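Local coordinates for prophenoloxidase b (Marsupenaeus japonicus, PDB 3WKY), which probably oxidises phenols once activated, as the zymogen of a type 3 copper phenoloxidase that carries a copper pair bridged by oxygen, at residues 228-233 / 396-401; 220-225 / 402-407; 188-193 / 392-397. One frame throughout, in Å; residues are numbered along the deposited sequence.

Contact 1 of 3, residues 228-233 / 396-401; sequences NLVARY and WHKFID. With CUO (Cu2-o2 cluster), chain J.
Val230 is the centre of the join between the two helical segments, set against the root of His397 and the chain of Lys398. The branch that meets the histidine is CG2, whose methyl lies 3.6 Å from His397 CB and also comes within 3.9 Å of the backbone His397 O. With CG1 anti to the backbone N (chi1 173°), the valine forks across the helix interface: CG2 meets the histidine, while CG1 turns to the neighbouring lysine. There the approach is looser, Val230 CG1 being 4.1 Å from Lys398 CD, and the bend of the lysine chain at chi2 (70°) lays its aliphatic part crosswise to the valine. No hydrogen bond links the two segments, which meet through van der Waals packing of these side chains; the closest CA pair, Val230 and Lys398, is 6.6 Å apart.

Metal binding occupies the far end of the same histidine. His397 NE2 binds copper CU2 of the cluster at 2.2 Å. The cluster oxygen O1 lies at the edge of the imidazole near the ring plane, and His357 and His361 from helix 356-365 bind the same copper. Val230 is therefore a second-shell residue, bearing on the CB from which the ligand ring hangs rather than on the ring itself.

Polar links run outward from both segments. Asp401 is hydrogen-bonded to His227 through OD1 and forms a salt bridge to Arg525 through OD2. On the other helix, Asn228 and Arg232 both reach Thr528 and Glu529. Helix 218-239 is thus held between helix 391-409, its partner within the copper-binding helical domain, and strand 528-534, an outer strand of the large mixed sheet within this chain.

Contact 2 of 3, residues 220-225 / 402-407; sequences ELFYYM and NVFHRY
The Phe404 ring has Tyr223 over one face and Phe222 at its edge. Tyr223 CB stands 3.5 Å from the centroid of the Phe404 ring and only 7° off the normal, a CH-pi contact almost exactly over the centre. The tyrosine ring continues past it as an offset edge-to-face pair, with its edge toward the phenylalanine face and the two planes 61° apart. Tyr223 CD1 comes down beside the start of the other side chain, 3.4 Å from Phe404 CB. Phe222 approaches differently: Phe222 CD2 lies 3.8 Å from Phe404 CZ, each atom near the plane of the other's ring, so the two phenylalanines meet rim to rim with their side chains crossing at about a right angle.

Both helices, 218-239 and 391-409, belong to the helical bundle that encloses the copper pair in hemocyanins and phenoloxidases. Phe222 lines its interior, with its side chain about 4 Å from the copper-oxygen cluster, and Trp202 of helix 193-205 also touches it. Replacing Phe404 with an alanine would probably open a gap beneath Tyr223 CB and leave the rim of Phe222 without this support. From helix 334-343, Ile335 packs on both Tyr223 and Phe404, whose CG lies anti to its carbonyl carbon (chi1 -73°), directing the ring across to helix 218-239.

Contact 3 of 3, residues 188-193 / 392-397; sequences YWREDM and VFFRWH. With CUO (Cu2-o2 cluster), chain J.
Trp189 and Arg190, at the end of helix 187-190, pack on Phe394 in the copper-ligand helix 391-409, one layer behind the type 3 copper pocket. Phe394 CZ comes to the edge of the indole, near its plane, at 3.8 Å from Trp189 CZ3, and the two side chains cross at about a right angle. Arg190 crosses the ring obliquely and contributes its aliphatic part: Arg190 CG lies 3.7 Å from Phe394 CE2, and CD touches the same side of the rim. A bend at chi3 (-55°) then carries the guanidinium away from the phenyl ring, to which its plane is tilted by 54°.

Within the helix, aromatic groups step toward the metal. Phe393 CD2 lies 3.6 Å above the centre of one face of the Phe394 ring, and His397 CD2 sits over the rim of a face of the Phe393 ring at 3.4 Å above its plane. Phe393 also meets the cluster directly, Phe393 CE1 being 3.2 Å from cluster oxygen O2, which approaches the ring edge.

The guanidinium is held by neutral acceptors: NE bonds to Arg389 O, NH2 to Glu183 O and NH1 to Tyr233 OH. This division leaves hydrocarbon facing Phe394 while the buried charge is solvated by oxygens, which probably fixes the rotation of the arginine and keeps its polar end apart from the aromatic packing.

All three contacts draw on helix 391-409, which contact 3, contact 1 and contact 2 occupy in that order from its N-terminal part onward. Contacts 1 and 2 pair it with helix 218-239, and because they run along that partner in reverse, 228-233 then 220-225, contact 1 is nested inside the loop closed by contact 2. Contact 3 instead brings in helix 187-190. The centre of contact 1 lies about 9 Å from each of the others, which are about 18 Å apart. Leu229 packs on Phe393, and Phe222 on His397. Packing at three levels of helix 391-409 thus surrounds the turn that supplies His397 to one copper, while helix 218-239 carries His226 of the same pocket.

Contact 1 of 3, residues 228-233 / 396-401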
loop_
_atom_site.group_PDB
_atom_site.type_symbol
_atom_site.label_atom_id
_atom_site.label_comp_id
_atom_site.label_asym_id
_atom_site.label_seq_id
_atom_site.Cartn_x
_atom_site.Cartn_y
_atom_site.Cartn_z
ATOM N N ASN A 228 21.804 29.738 -8.431
ATOM C CA ASN A 228 21.817 30.236 -9.794
ATOM C C ASN A 228 21.755 29.110 -10.818
ATOM O O ASN A 228 21.092 29.229 -11.850
ATOM C CB ASN A 228 23.057 31.117 -9.999
ATOM C CG ASN A 228 22.818 32.531 -9.559
ATOM O OD1 ASN A 228 22.361 33.348 -10.352
ATOM N ND2 ASN A 228 23.096 32.831 -8.278
ATOM N N LEU A 229 22.430 28.003 -10.514
ATOM C CA LEU A 229 22.388 26.816 -11.356
ATOM C C LEU A 229 20.958 26.243 -11.462
ATOM O O LEU A 229 20.477 25.944 -12.559
ATOM C CB LEU A 229 23.374 25.779 -10.794
ATOM C CG LEU A 229 23.512 24.399 -11.433
ATOM C CD1 LEU A 229 23.719 24.503 -12.942
ATOM C CD2 LEU A 229 24.693 23.709 -10.773
ATOM N N VAL A 230 20.288 26.091 -10.324
ATOM C CA VAL A 230 18.888 25.651 -10.301
ATOM C C VAL A 230 17.938 26.640 -10.995
ATOM O O VAL A 230 17.066 26.240 -11.776
ATOM C CB VAL A 230 18.417 25.405 -8.850
ATOM C CG1 VAL A 230 16.899 25.119 -8.818
ATOM C CG2 VAL A 230 19.203 24.228 -8.236
ATOM N N ALA A 231 18.109 27.932 -10.723
ATOM C CA ALA A 231 17.243 28.944 -11.335
ATOM C C ALA A 231 17.349 28.904 -12.859
ATOM O O ALA A 231 16.339 28.920 -13.560
ATOM C CB ALA A 231 17.588 30.336 -10.815
ATOM N N ARG A 232 18.575 28.846 -13.373
ATOM C CA ARG A 232 18.770 28.833 -14.821
ATOM C C ARG A 232 18.250 27.548 -15.454
ATOM O O ARG A 232 17.715 27.563 -16.558
ATOM C CB ARG A 232 20.239 29.105 -15.184
ATOM C CG ARG A 232 20.562 30.619 -15.091
ATOM C CD ARG A 232 22.049 30.898 -15.148
ATOM N NE ARG A 232 22.280 32.345 -15.116
ATOM C CZ ARG A 232 22.378 33.111 -16.196
ATOM N NH1 ARG A 232 22.272 32.581 -17.410
ATOM N NH2 ARG A 232 22.578 34.421 -16.056
ATOM N N TYR A 233 18.374 26.441 -14.737
ATOM C CA TYR A 233 17.802 25.196 -15.210
ATOM C C TYR A 233 16.301 25.342 -15.389
ATOM O O TYR A 233 15.746 24.929 -16.412
ATOM C CB TYR A 233 18.092 24.107 -14.200
ATOM C CG TYR A 233 17.589 22.723 -14.555
ATOM C CD1 TYR A 233 18.046 22.056 -15.694
ATOM C CD2 TYR A 233 16.695 22.063 -13.713
ATOM C CE1 TYR A 233 17.615 20.749 -15.991
ATOM C CE2 TYR A 233 16.252 20.764 -14.004
ATOM C CZ TYR A 233 16.721 20.118 -15.139
ATOM O OH TYR A 233 16.301 18.831 -15.418
ATOM N N TRP A 396 17.673 17.151 -6.321
ATOM C CA TRP A 396 18.429 17.215 -5.076
ATOM C C TRP A 396 18.778 18.671 -4.756
ATOM O O TRP A 396 18.634 19.129 -3.618
ATOM C CB TRP A 396 19.694 16.353 -5.175
ATOM C CG TRP A 396 20.445 16.255 -3.881
ATOM C CD1 TRP A 396 21.731 16.679 -3.642
ATOM C CD2 TRP A 396 19.960 15.719 -2.633
ATOM N NE1 TRP A 396 22.076 16.425 -2.332
ATOM C CE2 TRP A 396 21.012 15.841 -1.691
ATOM C CE3 TRP A 396 18.751 15.133 -2.228
ATOM C CZ2 TRP A 396 20.880 15.430 -0.353
ATOM C CZ3 TRP A 396 18.624 14.700 -0.893
ATOM C CH2 TRP A 396 19.689 14.845 0.022
ATOM N N HIS A 397 19.210 19.413 -5.764
ATOM C CA HIS A 397 19.558 20.811 -5.520
ATOM C C HIS A 397 18.392 21.752 -5.336
ATOM O O HIS A 397 18.545 22.806 -4.717
ATOM C CB HIS A 397 20.593 21.335 -6.520
ATOM C CG HIS A 397 21.970 21.025 -6.066
ATOM N ND1 HIS A 397 22.611 21.783 -5.115
ATOM C CD2 HIS A 397 22.753 19.942 -6.287
ATOM C CE1 HIS A 397 23.772 21.220 -4.817
ATOM N NE2 HIS A 397 23.873 20.107 -5.516
ATOM N N LYS A 398 17.226 21.381 -5.855
ATOM C CA LYS A 398 16.028 22.134 -5.507
ATOM C C LYS A 398 15.711 21.922 -4.018
ATOM O O LYS A 398 15.336 22.864 -3.332
ATOM C CB LYS A 398 14.836 21.759 -6.399
ATOM C CG LYS A 398 13.569 22.569 -6.090
ATOM C CD LYS A 398 13.721 24.054 -6.516
ATOM C CE LYS A 398 12.475 24.835 -6.129
ATOM N NZ LYS A 398 12.450 26.200 -6.765
ATOM N N PHE A 399 15.873 20.699 -3.510
ATOM C CA PHE A 399 15.729 20.478 -2.065
ATOM C C PHE A 399 16.721 21.344 -1.287
ATOM O O PHE A 399 16.359 22.027 -0.319
ATOM C CB PHE A 399 15.934 18.999 -1.703
ATOM C CG PHE A 399 16.368 18.785 -0.269
ATOM C CD1 PHE A 399 15.521 19.102 0.782
ATOM C CD2 PHE A 399 17.623 18.262 0.020
ATOM C CE1 PHE A 399 15.923 18.924 2.111
ATOM C CE2 PHE A 399 18.030 18.072 1.326
ATOM C CZ PHE A 399 17.186 18.404 2.378
ATOM N N ILE A 400 17.979 21.304 -1.712
ATOM C CA ILE A 400 19.018 22.088 -1.054
ATOM C C ILE A 400 18.683 23.582 -1.115
ATOM O O ILE A 400 18.781 24.295 -0.100
ATOM C CB ILE A 400 20.408 21.788 -1.668
ATOM C CG1 ILE A 400 20.812 20.334 -1.354
ATOM C CG2 ILE A 400 21.461 22.749 -1.122
ATOM C CD1 ILE A 400 20.926 20.035 0.154
ATOM N N ASP A 401 18.240 24.057 -2.274
ATOM C CA ASP A 401 17.907 25.480 -2.382
ATOM C C ASP A 401 16.702 25.817 -1.495
ATOM O O ASP A 401 16.598 26.929 -0.959
ATOM C CB ASP A 401 17.624 25.869 -3.828
ATOM C CG ASP A 401 17.619 27.375 -4.030
ATOM O OD1 ASP A 401 18.689 27.999 -3.859
ATOM O OD2 ASP A 401 16.555 27.941 -4.347
HETATM CU CU1 CUO J . 27.706 21.122 -6.811
HETATM CU CU2 CUO J . 25.566 18.802 -5.077
HETATM O O1 CUO J . 27.210 19.882 -5.325
HETATM O O2 CUO J . 27.006 18.983 -6.705
#

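Contact 2 of 3, residues 220-225 / 402-407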
loop_
_atom_site.group_PDB
_atom_site.type_symbol
_atom_site.label_atom_id
_atom_site.label_comp_id
_atom_site.label_asym_id
_atom_site.label_seq_id
_atom_site.Cartn_x
_atom_site.Cartn_y
_atom_site.Cartn_z
ATOM N N GLU A 220 28.218 30.302 1.921
ATOM C CA GLU A 220 27.276 31.146 1.222
ATOM C C GLU A 220 27.447 31.025 -0.294
ATOM O O GLU A 220 26.463 31.046 -1.050
ATOM C CB GLU A 220 27.432 32.609 1.678
ATOM C CG GLU A 220 26.512 33.554 0.947
ATOM C CD GLU A 220 26.662 34.968 1.449
ATOM O OE1 GLU A 220 27.577 35.187 2.282
ATOM O OE2 GLU A 220 25.860 35.843 1.039
ATOM N N LEU A 221 28.692 30.893 -0.748
ATOM C CA LEU A 221 28.947 30.740 -2.175
ATOM C C LEU A 221 28.408 29.404 -2.678
ATOM O O LEU A 221 27.940 29.314 -3.812
ATOM C CB LEU A 221 30.447 30.841 -2.472
ATOM C CG LEU A 221 30.847 31.096 -3.928
ATOM C CD1 LEU A 221 30.499 32.525 -4.379
ATOM C CD2 LEU A 221 32.342 30.831 -4.121
ATOM N N PHE A 222 28.506 28.368 -1.839
ATOM C CA PHE A 222 27.885 27.076 -2.158
ATOM C C PHE A 222 26.395 27.283 -2.443
ATOM O O PHE A 222 25.894 26.895 -3.506
ATOM C CB PHE A 222 28.098 26.086 -1.024
ATOM C CG PHE A 222 27.330 24.804 -1.195
ATOM C CD1 PHE A 222 27.711 23.887 -2.153
ATOM C CD2 PHE A 222 26.217 24.537 -0.407
ATOM C CE1 PHE A 222 26.998 22.701 -2.331
ATOM C CE2 PHE A 222 25.499 23.338 -0.569
ATOM C CZ PHE A 222 25.891 22.433 -1.528
ATOM N N TYR A 223 25.696 27.926 -1.513
ATOM C CA TYR A 223 24.306 28.309 -1.741
ATOM C C TYR A 223 24.126 29.084 -3.041
ATOM O O TYR A 223 23.268 28.743 -3.853
ATOM C CB TYR A 223 23.782 29.158 -0.575
ATOM C CG TYR A 223 22.732 30.152 -0.993
ATOM C CD1 TYR A 223 21.459 29.732 -1.380
ATOM C CD2 TYR A 223 23.002 31.524 -0.993
ATOM C CE1 TYR A 223 20.479 30.658 -1.770
ATOM C CE2 TYR A 223 22.035 32.443 -1.377
ATOM C CZ TYR A 223 20.778 32.008 -1.759
ATOM O OH TYR A 223 19.814 32.924 -2.133
ATOM N N TYR A 224 24.928 30.132 -3.232
ATOM C CA TYR A 224 24.671 31.093 -4.292
ATOM C C TYR A 224 24.887 30.512 -5.678
ATOM O O TYR A 224 24.073 30.722 -6.570
ATOM C CB TYR A 224 25.552 32.331 -4.106
ATOM C CG TYR A 224 25.177 33.475 -5.020
ATOM C CD1 TYR A 224 23.899 34.027 -4.984
ATOM C CD2 TYR A 224 26.107 34.017 -5.904
ATOM C CE1 TYR A 224 23.550 35.109 -5.811
ATOM C CE2 TYR A 224 25.764 35.096 -6.741
ATOM C CZ TYR A 224 24.492 35.630 -6.683
ATOM O OH TYR A 224 24.155 36.693 -7.506
ATOM N N MET A 225 25.983 29.783 -5.872
ATOM C CA MET A 225 26.232 29.229 -7.187
ATOM C C MET A 225 25.128 28.223 -7.514
ATOM O O MET A 225 24.582 28.224 -8.619
ATOM C CB MET A 225 27.621 28.580 -7.275
ATOM C CG MET A 225 27.922 27.979 -8.665
ATOM S SD MET A 225 27.127 26.356 -8.964
ATOM C CE MET A 225 28.468 25.247 -8.576
ATOM N N ASN A 402 15.783 24.863 -1.358
ATOM C CA ASN A 402 14.643 25.034 -0.459
ATOM C C ASN A 402 15.071 25.228 0.989
ATOM O O ASN A 402 14.445 25.995 1.720
ATOM C CB ASN A 402 13.679 23.824 -0.541
ATOM C CG ASN A 402 12.782 23.865 -1.762
ATOM O OD1 ASN A 402 12.702 24.884 -2.468
ATOM N ND2 ASN A 402 12.070 22.754 -2.006
ATOM N N VAL A 403 16.107 24.509 1.422
ATOM C CA VAL A 403 16.617 24.683 2.777
ATOM C C VAL A 403 17.160 26.104 2.918
ATOM O O VAL A 403 16.878 26.807 3.899
ATOM C CB VAL A 403 17.747 23.698 3.103
ATOM C CG1 VAL A 403 18.229 23.884 4.553
ATOM C CG2 VAL A 403 17.278 22.236 2.888
ATOM N N PHE A 404 17.948 26.519 1.940
ATOM C CA PHE A 404 18.515 27.877 1.985
ATOM C C PHE A 404 17.430 28.957 1.974
ATOM O O PHE A 404 17.525 29.942 2.710
ATOM C CB PHE A 404 19.511 28.078 0.839
ATOM C CG PHE A 404 20.823 27.341 1.032
ATOM C CD1 PHE A 404 21.543 27.474 2.211
ATOM C CD2 PHE A 404 21.328 26.503 0.035
ATOM C CE1 PHE A 404 22.758 26.801 2.396
ATOM C CE2 PHE A 404 22.540 25.831 0.216
ATOM C CZ PHE A 404 23.254 25.981 1.404
ATOM N N HIS A 405 16.395 28.769 1.157
ATOM C CA HIS A 405 15.288 29.738 1.075
ATOM C C HIS A 405 14.502 29.726 2.386
ATOM O O HIS A 405 14.035 30.769 2.850
ATOM C CB HIS A 405 14.374 29.414 -0.121
ATOM C CG HIS A 405 13.189 30.321 -0.252
ATOM N ND1 HIS A 405 13.308 31.665 -0.537
ATOM C CD2 HIS A 405 11.860 30.075 -0.150
ATOM C CE1 HIS A 405 12.105 32.209 -0.598
ATOM N NE2 HIS A 405 11.209 31.265 -0.376
ATOM N N ARG A 406 14.360 28.547 2.995
ATOM C CA ARG A 406 13.742 28.463 4.318
ATOM C C ARG A 406 14.475 29.388 5.277
ATOM O O ARG A 406 13.853 30.135 6.045
ATOM C CB ARG A 406 13.803 27.036 4.866
ATOM C CG ARG A 406 13.060 26.845 6.199
ATOM C CD ARG A 406 13.401 25.467 6.803
ATOM N NE ARG A 406 12.605 25.164 7.995
ATOM C CZ ARG A 406 11.592 24.298 8.018
ATOM N NH1 ARG A 406 11.237 23.639 6.915
ATOM N NH2 ARG A 406 10.933 24.088 9.150
ATOM N N TYR A 407 15.802 29.341 5.231
ATOM C CA TYR A 407 16.580 30.223 6.078
ATOM C C TYR A 407 16.379 31.694 5.651
ATOM O O TYR A 407 16.137 32.567 6.501
ATOM C CB TYR A 407 18.072 29.846 6.109
ATOM C CG TYR A 407 18.846 31.019 6.669
ATOM C CD1 TYR A 407 18.842 31.282 8.036
ATOM C CD2 TYR A 407 19.492 31.924 5.825
ATOM C CE1 TYR A 407 19.501 32.417 8.549
ATOM C CE2 TYR A 407 20.144 33.038 6.330
ATOM C CZ TYR A 407 20.146 33.279 7.688
ATOM O OH TYR A 407 20.793 34.400 8.193
#

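Contact 3 of 3, residues 188-193 / 392-397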
loop_
_atom_site.group_PDB
_atom_site.type_symbol
_atom_site.label_atom_id
_atom_site.label_comp_id
_atom_site.label_asym_id
_atom_site.label_seq_id
_atom_site.Cartn_x
_atom_site.Cartn_y
_atom_site.Cartn_z
ATOM N N TYR A 188 20.399 18.274 -23.431
ATOM C CA TYR A 188 21.476 19.050 -24.070
ATOM C C TYR A 188 22.132 20.020 -23.080
ATOM O O TYR A 188 23.332 20.301 -23.162
ATOM C CB TYR A 188 20.972 19.829 -25.300
ATOM C CG TYR A 188 20.059 20.958 -24.922
ATOM C CD1 TYR A 188 18.702 20.742 -24.769
ATOM C CD2 TYR A 188 20.554 22.245 -24.698
ATOM C CE1 TYR A 188 17.866 21.754 -24.404
ATOM C CE2 TYR A 188 19.715 23.270 -24.337
ATOM C CZ TYR A 188 18.372 23.015 -24.195
ATOM O OH TYR A 188 17.517 24.017 -23.828
ATOM N N TRP A 189 21.336 20.526 -22.142
ATOM C CA TRP A 189 21.799 21.527 -21.192
ATOM C C TRP A 189 22.473 20.839 -20.011
ATOM O O TRP A 189 23.593 21.197 -19.638
ATOM C CB TRP A 189 20.609 22.382 -20.752
ATOM C CG TRP A 189 20.900 23.747 -20.140
ATOM C CD1 TRP A 189 21.020 24.942 -20.807
ATOM C CD2 TRP A 189 21.031 24.057 -18.740
ATOM N NE1 TRP A 189 21.231 25.970 -19.906
ATOM C CE2 TRP A 189 21.249 25.453 -18.634
ATOM C CE3 TRP A 189 20.985 23.289 -17.565
ATOM C CZ2 TRP A 189 21.431 26.096 -17.399
ATOM C CZ3 TRP A 189 21.168 23.921 -16.345
ATOM C CH2 TRP A 189 21.371 25.314 -16.269
ATOM N N ARG A 190 21.817 19.828 -19.433
ATOM C CA ARG A 190 22.410 19.099 -18.316
ATOM C C ARG A 190 23.734 18.424 -18.706
ATOM O O ARG A 190 24.653 18.321 -17.891
ATOM C CB ARG A 190 21.433 18.029 -17.779
ATOM C CG ARG A 190 20.181 18.589 -17.082
ATOM C CD ARG A 190 19.538 17.482 -16.211
ATOM N NE ARG A 190 19.289 16.322 -17.066
ATOM C CZ ARG A 190 18.120 16.060 -17.652
ATOM N NH1 ARG A 190 17.051 16.813 -17.407
ATOM N NH2 ARG A 190 18.008 15.012 -18.456
ATOM N N GLU A 191 23.830 17.969 -19.950
ATOM C CA GLU A 191 25.011 17.236 -20.400
ATOM C C GLU A 191 26.053 18.138 -21.071
ATOM O O GLU A 191 27.113 17.669 -21.472
ATOM C CB GLU A 191 24.591 16.082 -21.315
ATOM C CG GLU A 191 23.790 14.998 -20.547
ATOM C CD GLU A 191 23.172 13.930 -21.439
ATOM O OE1 GLU A 191 23.412 13.942 -22.667
ATOM O OE2 GLU A 191 22.443 13.059 -20.903
ATOM N N ASP A 192 25.757 19.433 -21.154
ATOM C CA ASP A 192 26.683 20.400 -21.760
ATOM C C ASP A 192 28.067 20.251 -21.133
ATOM O O ASP A 192 28.219 20.339 -19.913
ATOM C CB ASP A 192 26.162 21.828 -21.565
ATOM C CG ASP A 192 27.065 22.882 -22.209
ATOM O OD1 ASP A 192 28.196 23.085 -21.722
ATOM O OD2 ASP A 192 26.637 23.521 -23.189
ATOM N N MET A 193 29.079 19.980 -21.954
ATOM C CA MET A 193 30.395 19.665 -21.393
ATOM C C MET A 193 31.017 20.835 -20.634
ATOM O O MET A 193 31.743 20.631 -19.656
ATOM C CB MET A 193 31.342 19.113 -22.471
ATOM C CG MET A 193 31.718 20.095 -23.564
ATOM S SD MET A 193 32.814 19.270 -24.754
ATOM C CE MET A 193 31.791 17.870 -25.243
ATOM N N VAL A 392 18.163 13.994 -11.582
ATOM C CA VAL A 392 17.999 14.014 -10.135
ATOM C C VAL A 392 18.949 15.001 -9.457
ATOM O O VAL A 392 18.707 15.409 -8.321
ATOM C CB VAL A 392 18.116 12.608 -9.499
ATOM C CG1 VAL A 392 19.587 12.244 -9.206
ATOM C CG2 VAL A 392 17.301 12.551 -8.218
ATOM N N PHE A 393 20.022 15.392 -10.143
ATOM C CA PHE A 393 20.882 16.457 -9.613
ATOM C C PHE A 393 20.048 17.679 -9.247
ATOM O O PHE A 393 20.232 18.308 -8.180
ATOM C CB PHE A 393 21.936 16.873 -10.643
ATOM C CG PHE A 393 22.816 18.001 -10.170
ATOM C CD1 PHE A 393 23.967 17.735 -9.440
ATOM C CD2 PHE A 393 22.466 19.329 -10.420
ATOM C CE1 PHE A 393 24.773 18.784 -8.980
ATOM C CE2 PHE A 393 23.259 20.389 -9.967
ATOM C CZ PHE A 393 24.418 20.114 -9.239
ATOM N N PHE A 394 19.141 18.033 -10.142
ATOM C CA PHE A 394 18.384 19.261 -9.951
ATOM C C PHE A 394 17.236 19.079 -8.966
ATOM O O PHE A 394 16.826 20.026 -8.306
ATOM C CB PHE A 394 17.948 19.835 -11.298
ATOM C CG PHE A 394 19.104 20.338 -12.112
ATOM C CD1 PHE A 394 19.540 21.657 -11.979
ATOM C CD2 PHE A 394 19.792 19.483 -12.969
ATOM C CE1 PHE A 394 20.642 22.120 -12.705
ATOM C CE2 PHE A 394 20.887 19.931 -13.697
ATOM C CZ PHE A 394 21.305 21.260 -13.574
ATOM N N ARG A 395 16.740 17.856 -8.826
ATOM C CA ARG A 395 15.769 17.605 -7.777
ATOM C C ARG A 395 16.456 17.685 -6.411
ATOM O O ARG A 395 15.890 18.216 -5.453
ATOM C CB ARG A 395 15.098 16.229 -7.976
ATOM C CG ARG A 395 14.306 16.108 -9.297
ATOM C CD ARG A 395 13.217 15.010 -9.192
ATOM N NE ARG A 395 12.301 15.325 -8.091
ATOM C CZ ARG A 395 11.567 14.433 -7.432
ATOM N NH1 ARG A 395 11.635 13.139 -7.743
ATOM N NH2 ARG A 395 10.774 14.838 -6.442
ATOM N N TRP A 396 17.673 17.151 -6.321
ATOM C CA TRP A 396 18.429 17.215 -5.076
ATOM C C TRP A 396 18.778 18.671 -4.756
ATOM O O TRP A 396 18.634 19.129 -3.618
ATOM C CB TRP A 396 19.694 16.353 -5.175
ATOM C CG TRP A 396 20.445 16.255 -3.881
ATOM C CD1 TRP A 396 21.731 16.679 -3.642
ATOM C CD2 TRP A 396 19.960 15.719 -2.633
ATOM N NE1 TRP A 396 22.076 16.425 -2.332
ATOM C CE2 TRP A 396 21.012 15.841 -1.691
ATOM C CE3 TRP A 396 18.751 15.133 -2.228
ATOM C CZ2 TRP A 396 20.880 15.430 -0.353
ATOM C CZ3 TRP A 396 18.624 14.700 -0.893
ATOM C CH2 TRP A 396 19.689 14.845 0.022
ATOM N N HIS A 397 19.210 19.413 -5.764
ATOM C CA HIS A 397 19.558 20.811 -5.520
ATOM C C HIS A 397 18.392 21.752 -5.336
ATOM O O HIS A 397 18.545 22.806 -4.717
ATOM C CB HIS A 397 20.593 21.335 -6.520
ATOM C CG HIS A 397 21.970 21.025 -6.066
ATOM N ND1 HIS A 397 22.611 21.783 -5.115
ATOM C CD2 HIS A 397 22.753 19.942 -6.287
ATOM C CE1 HIS A 397 23.772 21.220 -4.817
ATOM N NE2 HIS A 397 23.873 20.107 -5.516
HETATM CU CU1 CUO J . 27.706 21.122 -6.811
HETATM CU CU2 CUO J . 25.566 18.802 -5.077
HETATM O O1 CUO J . 27.210 19.882 -5.325
HETATM O O2 CUO J . 27.006 18.983 -6.705
#